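Local coordinates for protein R.Pab1 family restriction endonuclease (Campylobacter coli, PDB 7CFA) that is a restriction DNA glycosylase that probably removes adenine from GTAC sites, leading to cleavage of the DNA strands, at residues Ser80-Gln85 against Asn209-Met214; Lys74-Leu79 against Leu230-Phe235; Leu12-Val17 against Ile21-Arg26. The protein carries 2 engineered substitutions. All blocks are in the same frame, centred on the assembly; numbering follows the deposited sequence.

Contact 1: residues Ser80-Gln85 against Asn209-Met214; sequences SDIIFQ and NIFLEM
I82 and I83 of helix 79-88 pack against F211 and L212 of helix 208-219. All four residues are buried, and no hydrogen bond joins the two segments.

The first group of contacts is made around the F211 ring. I82 comes to it with both ends of its branched side chain. CG2 lies over one face, while CD1 of I82 is 4.1 Å from CE2 of F211. The side chains of I82 and F211 cross obliquely. The F211 ring also meets the ring of F172, and L201 and I203 of strand 198-203 touch its side chain.

The second group is aliphatic and belongs to I83. CG2 of I83 lies 3.9 Å from CD2 of L212, and CD1 of I83 reaches the same methyl at 4.0 Å. One leucine methyl therefore sits against both branches of the isoleucine. CB of L212 does not point at helix 79-88, but CD2 still reaches I83.

These contacts form a helix-helix packing within the helical part of the chain, beside the large antiparallel sheet. The axes approach to 9.9 Å, and their N-to-C directions differ by 129°. I83 and L212 have the closest CA atoms, 7.1 Å apart. I236 of helix 223-237 also touches I83.

A third kind of contact sets a methyl against the backbone. CD1 of I83 is 3.5 Å from O of F211, which is plain packing.

A polar interaction lies within helix 79-88. NE2 of Q85 donates to OD2 of D81 over 2.9 Å, with a bent N-H...O angle of 134°. The acceptor lies almost in the amide plane of Q85, whereas the donor sits well above the carboxylate plane of D81.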
loop_
_atom_site.group_PDB
_atom_site.type_symbol
_atom_site.label_atom_id
_atom_site.label_comp_id
_atom_site.label_asym_id
_atom_site.label_seq_id
_atom_site.Cartn_x
_atom_site.Cartn_y
_atom_site.Cartn_z
ATOM N N SER A 80 11.068 4.656 -22.436
ATOM C CA SER A 80 12.221 5.168 -23.171
ATOM C C SER A 80 12.471 4.378 -24.447
ATOM O O SER A 80 12.961 4.940 -25.433
ATOM C CB SER A 80 13.465 5.151 -22.284
ATOM O OG SER A 80 13.859 3.825 -21.980
ATOM N N ASP A 81 12.150 3.083 -24.451
ATOM C CA ASP A 81 12.263 2.308 -25.680
ATOM C C ASP A 81 11.234 2.747 -26.712
ATOM O O ASP A 81 11.516 2.724 -27.915
ATOM C CB ASP A 81 12.116 0.817 -25.385
ATOM C CG ASP A 81 12.269 -0.036 -26.626
ATOM O OD1 ASP A 81 13.321 0.073 -27.291
ATOM O OD2 ASP A 81 11.344 -0.814 -26.938
ATOM N N ILE A 82 10.040 3.142 -26.265
ATOM C CA ILE A 82 9.038 3.673 -27.187
ATOM C C ILE A 82 9.533 4.972 -27.808
ATOM O O ILE A 82 9.452 5.171 -29.025
ATOM C CB ILE A 82 7.694 3.868 -26.464
ATOM C CG1 ILE A 82 7.085 2.515 -26.093
ATOM C CG2 ILE A 82 6.732 4.670 -27.328
ATOM C CD1 ILE A 82 5.997 2.604 -25.041
ATOM N N ILE A 83 10.065 5.871 -26.977
ATOM C CA ILE A 83 10.568 7.144 -27.479
ATOM C C ILE A 83 11.771 6.931 -28.387
ATOM O O ILE A 83 11.937 7.646 -29.384
ATOM C CB ILE A 83 10.890 8.076 -26.297
ATOM C CG1 ILE A 83 9.603 8.419 -25.541
ATOM C CG2 ILE A 83 11.591 9.343 -26.770
ATOM C CD1 ILE A 83 9.811 9.298 -24.331
ATOM N N PHE A 84 12.612 5.941 -28.081
ATOM C CA PHE A 84 13.777 5.669 -28.916
ATOM C C PHE A 84 13.364 5.234 -30.316
ATOM O O PHE A 84 13.931 5.693 -31.314
ATOM C CB PHE A 84 14.653 4.602 -28.258
ATOM C CG PHE A 84 15.799 4.144 -29.117
ATOM C CD1 PHE A 84 16.980 4.864 -29.160
ATOM C CD2 PHE A 84 15.695 2.990 -29.878
ATOM C CE1 PHE A 84 18.037 4.443 -29.948
ATOM C CE2 PHE A 84 16.747 2.566 -30.669
ATOM C CZ PHE A 84 17.920 3.293 -30.704
ATOM N N GLN A 85 12.377 4.337 -30.410
ATOM C CA GLN A 85 11.975 3.820 -31.715
ATOM C C GLN A 85 11.314 4.899 -32.564
ATOM O O GLN A 85 11.534 4.961 -33.779
ATOM C CB GLN A 85 11.039 2.622 -31.545
ATOM C CG GLN A 85 11.691 1.408 -30.901
ATOM C CD GLN A 85 10.781 0.194 -30.890
ATOM O OE1 GLN A 85 10.144 -0.130 -31.894
ATOM N NE2 GLN A 85 10.713 -0.484 -29.750
ATOM N N ASN A 209 3.290 12.191 -28.522
ATOM C CA ASN A 209 3.617 13.274 -27.600
ATOM C C ASN A 209 3.111 13.010 -26.188
ATOM O O ASN A 209 3.604 13.633 -25.242
ATOM C CB ASN A 209 3.062 14.600 -28.119
ATOM C CG ASN A 209 3.953 15.224 -29.173
ATOM O OD1 ASN A 209 4.892 15.954 -28.855
ATOM N ND2 ASN A 209 3.670 14.934 -30.437
ATOM N N ILE A 210 2.141 12.107 -26.027
ATOM C CA ILE A 210 1.743 11.676 -24.691
ATOM C C ILE A 210 2.922 11.037 -23.971
ATOM O O ILE A 210 3.173 11.306 -22.791
ATOM C CB ILE A 210 0.548 10.711 -24.780
ATOM C CG1 ILE A 210 -0.678 11.444 -25.323
ATOM C CG2 ILE A 210 0.262 10.082 -23.422
ATOM C CD1 ILE A 210 -1.842 10.538 -25.608
ATOM N N PHE A 211 3.673 10.190 -24.673
ATOM C CA PHE A 211 4.819 9.538 -24.052
ATOM C C PHE A 211 5.973 10.511 -23.848
ATOM O O PHE A 211 6.752 10.351 -22.901
ATOM C CB PHE A 211 5.235 8.326 -24.892
ATOM C CG PHE A 211 4.148 7.293 -25.016
ATOM C CD1 PHE A 211 3.187 7.398 -26.012
ATOM C CD2 PHE A 211 4.067 6.238 -24.121
ATOM C CE1 PHE A 211 2.174 6.463 -26.119
ATOM C CE2 PHE A 211 3.056 5.299 -24.226
ATOM C CZ PHE A 211 2.109 5.414 -25.224
ATOM N N LEU A 212 6.087 11.532 -24.702
ATOM C CA LEU A 212 7.097 12.566 -24.482
ATOM C C LEU A 212 6.779 13.396 -23.245
ATOM O O LEU A 212 7.678 13.711 -22.454
ATOM C CB LEU A 212 7.212 13.467 -25.710
ATOM C CG LEU A 212 7.954 12.890 -26.916
ATOM C CD1 LEU A 212 7.854 13.833 -28.102
ATOM C CD2 LEU A 212 9.410 12.624 -26.564
ATOM N N GLU A 213 5.509 13.769 -23.061
ATOM C CA GLU A 213 5.124 14.490 -21.851
ATOM C C GLU A 213 5.294 13.625 -20.608
ATOM O O GLU A 213 5.571 14.149 -19.524
ATOM C CB GLU A 213 3.680 14.981 -21.964
ATOM C CG GLU A 213 3.482 16.065 -23.010
ATOM C CD GLU A 213 2.080 16.644 -23.003
ATOM O OE1 GLU A 213 1.262 16.234 -22.152
ATOM O OE2 GLU A 213 1.794 17.512 -23.853
ATOM N N MET A 214 5.137 12.308 -20.746
ATOM C CA MET A 214 5.324 11.421 -19.604
ATOM C C MET A 214 6.796 11.324 -19.225
ATOM O O MET A 214 7.134 11.233 -18.039
ATOM C CB MET A 214 4.758 10.039 -19.916
ATOM C CG MET A 214 4.482 9.189 -18.692
ATOM S SD MET A 214 3.963 7.529 -19.154
ATOM C CE MET A 214 2.877 7.903 -20.525
#

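Contact 2: residues Lys74-Leu79 against Leu230-Phe235; sequences KKLYEL and LQIIEF
L76 spreads its two methyl groups onto I232 and F235, and so joins the small antiparallel sheet of strands 56-58, 73-76 and 66-67 to helix 223-237. The contact is apolar throughout, with no hydrogen bond between the segments. It is structural packing between a sheet and the last helix of the chain.

K74 and K75 lead into it along the strand. Backbone hydrogen bonds tie K74 to N65 and F66 on one neighbouring strand region, and K75 to M57 on the other. The amine of K75 forms a salt bridge with D63.

L76 carries the whole contact for its segment. Its CB points toward the helix, and CG stands anti to the carbonyl carbon (chi1 -59°). From there the two methyls part. CD2 of L76 is 3.8 Å from CG2 of I232 and 4.1 Å from CG1 of I232. The two side chains run past each other in opposite directions. CD1 goes to F235 and meets the ring at its edge, near the ring plane. CD1 of L76 is 3.7 Å from CE2 of F235 and 4.0 Å from CD2 of F235. With CG anti to the backbone N, chi1 170°, the ring of F235 presents its CD2-CE2 edge to L76. I232 is buried, and it also touches Y55 and F66.

Y77 follows, and its backbone N is hydrogen-bonded to OG of S80. E78 then takes the N-cap position of helix 79-88. Its carboxylate is well engaged: OE1 forms a salt bridge with K20 and a hydrogen bond with N of G54, and OE2 bonds to NE1 of W51. Before it turns to these partners, the E78 side chain passes over the Y77 ring, with CG 3.5 Å above the ring plane and over its centre.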
loop_
_atom_site.group_PDB
_atom_site.type_symbol
_atom_site.label_atom_id
_atom_site.label_comp_id
_atom_site.label_asym_id
_atom_site.label_seq_id
_atom_site.Cartn_x
_atom_site.Cartn_y
_atom_site.Cartn_z
ATOM N N LYS A 74 22.214 0.454 -16.837
ATOM C CA LYS A 74 20.814 0.579 -17.207
ATOM C C LYS A 74 20.675 0.535 -18.720
ATOM O O LYS A 74 21.594 0.904 -19.457
ATOM C CB LYS A 74 20.208 1.884 -16.678
ATOM C CG LYS A 74 20.087 1.970 -15.166
ATOM C CD LYS A 74 18.798 1.329 -14.679
ATOM C CE LYS A 74 18.525 1.677 -13.225
ATOM N NZ LYS A 74 17.165 1.248 -12.801
ATOM N N LYS A 75 19.510 0.084 -19.179
ATOM C CA LYS A 75 19.184 0.086 -20.597
ATOM C C LYS A 75 17.753 0.568 -20.778
ATOM O O LYS A 75 16.966 0.613 -19.829
ATOM C CB LYS A 75 19.367 -1.300 -21.227
ATOM C CG LYS A 75 18.453 -2.374 -20.663
ATOM C CD LYS A 75 18.694 -3.702 -21.361
ATOM C CE LYS A 75 17.790 -4.788 -20.811
ATOM N NZ LYS A 75 17.976 -6.075 -21.533
ATOM N N LEU A 76 17.424 0.930 -22.015
ATOM C CA LEU A 76 16.096 1.443 -22.313
ATOM C C LEU A 76 15.044 0.362 -22.096
ATOM O O LEU A 76 15.303 -0.834 -22.255
ATOM C CB LEU A 76 16.029 1.962 -23.749
ATOM C CG LEU A 76 17.007 3.081 -24.111
ATOM C CD1 LEU A 76 16.738 3.589 -25.517
ATOM C CD2 LEU A 76 16.935 4.217 -23.102
ATOM N N TYR A 77 13.841 0.801 -21.728
ATOM C CA TYR A 77 12.769 -0.120 -21.373
ATOM C C TYR A 77 11.447 0.631 -21.387
ATOM O O TYR A 77 11.358 1.744 -20.859
ATOM C CB TYR A 77 13.031 -0.745 -19.996
ATOM C CG TYR A 77 11.975 -1.718 -19.524
ATOM C CD1 TYR A 77 11.719 -2.891 -20.221
ATOM C CD2 TYR A 77 11.256 -1.476 -18.360
ATOM C CE1 TYR A 77 10.758 -3.787 -19.782
ATOM C CE2 TYR A 77 10.297 -2.364 -17.913
ATOM C CZ TYR A 77 10.051 -3.518 -18.626
ATOM O OH TYR A 77 9.095 -4.404 -18.183
ATOM N N GLU A 78 10.432 0.020 -21.999
ATOM C CA GLU A 78 9.076 0.558 -22.036
ATOM C C GLU A 78 9.033 1.989 -22.558
ATOM O O GLU A 78 9.149 2.211 -23.765
ATOM C CB GLU A 78 8.435 0.468 -20.648
ATOM C CG GLU A 78 8.097 -0.960 -20.254
ATOM C CD GLU A 78 7.231 -1.047 -19.015
ATOM O OE1 GLU A 78 7.348 -0.168 -18.135
ATOM O OE2 GLU A 78 6.428 -1.999 -18.926
ATOM N N LEU A 79 8.871 2.962 -21.656
ATOM C CA LEU A 79 8.670 4.347 -22.076
ATOM C C LEU A 79 9.837 4.854 -22.914
ATOM O O LEU A 79 9.638 5.424 -23.995
ATOM C CB LEU A 79 8.461 5.241 -20.853
ATOM C CG LEU A 79 8.341 6.739 -21.142
ATOM C CD1 LEU A 79 7.159 7.019 -22.060
ATOM C CD2 LEU A 79 8.218 7.530 -19.849
ATOM N N LEU A 230 17.744 12.539 -18.172
ATOM C CA LEU A 230 18.732 13.297 -18.934
ATOM C C LEU A 230 19.748 12.381 -19.606
ATOM O O LEU A 230 20.182 12.659 -20.731
ATOM C CB LEU A 230 19.436 14.312 -18.027
ATOM C CG LEU A 230 18.602 15.542 -17.655
ATOM C CD1 LEU A 230 19.331 16.418 -16.649
ATOM C CD2 LEU A 230 18.242 16.343 -18.901
ATOM N N GLN A 231 20.128 11.282 -18.948
ATOM C CA GLN A 231 21.011 10.311 -19.589
ATOM C C GLN A 231 20.316 9.628 -20.761
ATOM O O GLN A 231 20.950 9.328 -21.780
ATOM C CB GLN A 231 21.483 9.274 -18.569
ATOM C CG GLN A 231 22.379 9.832 -17.474
ATOM C CD GLN A 231 23.752 10.224 -17.983
ATOM O OE1 GLN A 231 24.291 9.597 -18.894
ATOM N NE2 GLN A 231 24.324 11.270 -17.397
ATOM N N ILE A 232 19.010 9.379 -20.635
ATOM C CA ILE A 232 18.260 8.730 -21.703
ATOM C C ILE A 232 18.112 9.662 -22.900
ATOM O O ILE A 232 18.262 9.240 -24.053
ATOM C CB ILE A 232 16.895 8.255 -21.174
ATOM C CG1 ILE A 232 17.089 7.114 -20.173
ATOM C CG2 ILE A 232 15.982 7.834 -22.319
ATOM C CD1 ILE A 232 15.800 6.578 -19.594
ATOM N N ILE A 233 17.813 10.940 -22.651
ATOM C CA ILE A 233 17.666 11.892 -23.748
ATOM C C ILE A 233 18.984 12.055 -24.495
ATOM O O ILE A 233 19.013 12.096 -25.731
ATOM C CB ILE A 233 17.141 13.243 -23.224
ATOM C CG1 ILE A 233 15.728 13.085 -22.658
ATOM C CG2 ILE A 233 17.155 14.288 -24.328
ATOM C CD1 ILE A 233 15.141 14.369 -22.109
ATOM N N GLU A 234 20.096 12.136 -23.759
ATOM C CA GLU A 234 21.400 12.279 -24.397
ATOM C C GLU A 234 21.747 11.051 -25.230
ATOM O O GLU A 234 22.325 11.174 -26.316
ATOM C CB GLU A 234 22.474 12.533 -23.339
ATOM C CG GLU A 234 23.825 12.953 -23.900
ATOM C CD GLU A 234 23.813 14.363 -24.462
ATOM O OE1 GLU A 234 22.892 15.137 -24.122
ATOM O OE2 GLU A 234 24.725 14.699 -25.246
ATOM N N PHE A 235 21.394 9.860 -24.740
ATOM C CA PHE A 235 21.670 8.639 -25.489
ATOM C C PHE A 235 20.830 8.566 -26.756
ATOM O O PHE A 235 21.318 8.138 -27.807
ATOM C CB PHE A 235 21.421 7.416 -24.606
ATOM C CG PHE A 235 21.435 6.110 -25.353
ATOM C CD1 PHE A 235 22.632 5.485 -25.660
ATOM C CD2 PHE A 235 20.250 5.503 -25.740
ATOM C CE1 PHE A 235 22.649 4.283 -26.344
ATOM C CE2 PHE A 235 20.260 4.302 -26.425
ATOM C CZ PHE A 235 21.461 3.691 -26.727
#

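Contact 3: residues Leu12-Val17 against Ile21-Arg26; sequences LPLTSV and IRIKQR
The turn that carries the chain from strand 8-13 to strand 21-27 folds back so that L12, P13 and L14 pack on I21 and I23. The two strands do not pair with each other here. Strand 8-13 is partnered by strand 198-203, while strand 21-27 belongs to the large antiparallel sheet, probably the strongly curved sheet of the half-pipe fold known from R.PabI. The contact joins the end of strand 8-13 and the following loop to strand 21-27 mainly through apolar side chains, and no hydrogen bond crosses it.

I21 is at its centre. CD1 of I21 meets CD2 of L12 at 3.8 Å, and the two side chains cross at about a right angle. The bent shape of I21 explains this reach: CG1 is anti to the carbonyl carbon, and a chi2 of -68° folds CD1 round instead of extending it. W51 of strand 47-51 touches both L12 and I21.

CD of the P13 ring is 4.2 Å from CG1 of I21. On the backbone side the packing is tight. O of P13 is 3.2 Å from CG2 of I21 and 3.5 Å from CB of I21.

L14 has its CB directed away from strand 21-27, yet its CD2 is still 4.1 Å from CD1 of I23. L179 and F188 also touch the L14 side chain.

Beyond L14 the chain makes an inverse gamma turn centred on T15. It is closed by a weak hydrogen bond from N of S16 to O of L14, 2.8 Å long. The backbone of S16 then comes close to the start of strand 21-27. O of S16 lies 3.4 Å from O of I21; both are acceptors, so the approach is a close contact and not a hydrogen bond.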
loop_
_atom_site.group_PDB
_atom_site.type_symbol
_atom_site.label_atom_id
_atom_site.label_comp_id
_atom_site.label_asym_id
_atom_site.label_seq_id
_atom_site.Cartn_x
_atom_site.Cartn_y
_atom_site.Cartn_z
ATOM N N LEU A 12 -0.129 -5.755 -24.026
ATOM C CA LEU A 12 -0.361 -5.585 -22.594
ATOM C C LEU A 12 -1.123 -6.790 -22.066
ATOM O O LEU A 12 -2.254 -7.056 -22.522
ATOM C CB LEU A 12 -1.136 -4.295 -22.318
ATOM C CG LEU A 12 -0.440 -3.000 -22.729
ATOM C CD1 LEU A 12 -1.383 -1.825 -22.559
ATOM C CD2 LEU A 12 0.824 -2.800 -21.912
ATOM N N PRO A 13 -0.564 -7.547 -21.119
ATOM C CA PRO A 13 -1.311 -8.667 -20.522
ATOM C C PRO A 13 -2.475 -8.146 -19.694
ATOM O O PRO A 13 -2.282 -7.387 -18.741
ATOM C CB PRO A 13 -0.261 -9.369 -19.649
ATOM C CG PRO A 13 1.067 -8.880 -20.163
ATOM C CD PRO A 13 0.818 -7.478 -20.621
ATOM N N LEU A 14 -3.688 -8.553 -20.064
ATOM C CA LEU A 14 -4.891 -8.069 -19.394
ATOM C C LEU A 14 -5.243 -8.925 -18.179
ATOM O O LEU A 14 -5.272 -8.428 -17.050
ATOM C CB LEU A 14 -6.058 -8.023 -20.386
ATOM C CG LEU A 14 -5.872 -7.062 -21.561
ATOM C CD1 LEU A 14 -7.094 -7.074 -22.459
ATOM C CD2 LEU A 14 -5.582 -5.654 -21.060
ATOM N N THR A 15 -5.514 -10.212 -18.399
ATOM C CA THR A 15 -5.864 -11.126 -17.312
ATOM C C THR A 15 -4.590 -11.500 -16.560
ATOM O O THR A 15 -4.005 -12.571 -16.741
ATOM C CB THR A 15 -6.576 -12.360 -17.849
ATOM O OG1 THR A 15 -5.733 -13.023 -18.799
ATOM C CG2 THR A 15 -7.882 -11.968 -18.518
ATOM N N SER A 16 -4.159 -10.591 -15.688
ATOM C CA SER A 16 -2.959 -10.804 -14.891
ATOM C C SER A 16 -3.044 -9.967 -13.624
ATOM O O SER A 16 -3.390 -8.784 -13.682
ATOM C CB SER A 16 -1.698 -10.443 -15.684
ATOM O OG SER A 16 -0.531 -10.647 -14.905
ATOM N N VAL A 17 -2.734 -10.587 -12.487
ATOM C CA VAL A 17 -2.684 -9.905 -11.204
ATOM C C VAL A 17 -1.266 -10.020 -10.659
ATOM O O VAL A 17 -0.452 -10.809 -11.142
ATOM C CB VAL A 17 -3.705 -10.466 -10.195
ATOM C CG1 VAL A 17 -5.124 -10.215 -10.681
ATOM C CG2 VAL A 17 -3.462 -11.949 -9.968
ATOM N N ILE A 21 0.398 -4.429 -14.815
ATOM C CA ILE A 21 -0.853 -4.112 -15.495
ATOM C C ILE A 21 -2.010 -4.541 -14.606
ATOM O O ILE A 21 -2.080 -5.701 -14.183
ATOM C CB ILE A 21 -0.945 -4.797 -16.869
ATOM C CG1 ILE A 21 0.282 -4.471 -17.723
ATOM C CG2 ILE A 21 -2.218 -4.365 -17.580
ATOM C CD1 ILE A 21 0.351 -3.030 -18.157
ATOM N N ARG A 22 -2.919 -3.608 -14.331
ATOM C CA ARG A 22 -4.126 -3.905 -13.578
ATOM C C ARG A 22 -5.317 -3.253 -14.265
ATOM O O ARG A 22 -5.184 -2.223 -14.931
ATOM C CB ARG A 22 -4.022 -3.425 -12.121
ATOM C CG ARG A 22 -2.919 -4.108 -11.318
ATOM C CD ARG A 22 -3.009 -3.784 -9.830
ATOM N NE ARG A 22 -2.840 -2.360 -9.553
ATOM C CZ ARG A 22 -2.728 -1.846 -8.332
ATOM N NH1 ARG A 22 -2.765 -2.640 -7.269
ATOM N NH2 ARG A 22 -2.577 -0.537 -8.170
ATOM N N ILE A 23 -6.485 -3.868 -14.100
ATOM C CA ILE A 23 -7.733 -3.374 -14.671
ATOM C C ILE A 23 -8.610 -2.872 -13.534
ATOM O O ILE A 23 -8.850 -3.597 -12.560
ATOM C CB ILE A 23 -8.457 -4.463 -15.483
ATOM C CG1 ILE A 23 -7.524 -5.047 -16.545
ATOM C CG2 ILE A 23 -9.711 -3.895 -16.131
ATOM C CD1 ILE A 23 -7.044 -4.033 -17.560
ATOM N N LYS A 24 -9.086 -1.636 -13.657
ATOM C CA LYS A 24 -9.932 -1.014 -12.651
ATOM C C LYS A 24 -11.130 -0.364 -13.329
ATOM O O LYS A 24 -11.187 -0.241 -14.555
ATOM C CB LYS A 24 -9.153 0.023 -11.828
ATOM C CG LYS A 24 -8.593 1.173 -12.649
ATOM C CD LYS A 24 -7.812 2.145 -11.781
ATOM C CE LYS A 24 -7.230 3.279 -12.612
ATOM N NZ LYS A 24 -6.415 4.214 -11.786
ATOM N N GLN A 25 -12.094 0.057 -12.513
ATOM C CA GLN A 25 -13.307 0.711 -12.991
ATOM C C GLN A 25 -13.388 2.100 -12.374
ATOM O O GLN A 25 -13.391 2.238 -11.147
ATOM C CB GLN A 25 -14.550 -0.114 -12.643
ATOM C CG GLN A 25 -15.850 0.448 -13.200
ATOM C CD GLN A 25 -17.013 -0.518 -13.059
ATOM O OE1 GLN A 25 -16.819 -1.720 -12.872
ATOM N NE2 GLN A 25 -18.230 0.007 -13.149
ATOM N N ARG A 26 -13.456 3.122 -13.225
ATOM C CA ARG A 26 -13.470 4.506 -12.768
ATOM C C ARG A 26 -14.867 4.870 -12.280
ATOM O O ARG A 26 -15.839 4.793 -13.042
ATOM C CB ARG A 26 -13.026 5.440 -13.892
ATOM C CG ARG A 26 -12.702 6.857 -13.444
ATOM C CD ARG A 26 -12.136 7.676 -14.595
ATOM N NE ARG A 26 -11.616 8.966 -14.150
ATOM C CZ ARG A 26 -11.035 9.855 -14.950
ATOM N NH1 ARG A 26 -10.898 9.598 -16.243
ATOM N NH2 ARG A 26 -10.592 11.003 -14.455
#

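Contacts 1 and 2 are neighbours, with centres about 10 Å apart. Strand 73-76 runs into helix 79-88, and helix 208-219 is followed by helix 223-237, so the same two parts of the chain meet twice. Contact 1 is nested inside the chain loop that contact 2 closes. They touch directly: CB of F84 is 3.6 Å from CD1 of L76, and CB of S80 is 3.7 Å from CG2 of I232. Contact 3 stands apart, its centre about 22 Å from that of contact 1 and 26 Å from that of contact 2. Contacts 2 and 3 lie on opposite sides of the chain's centre.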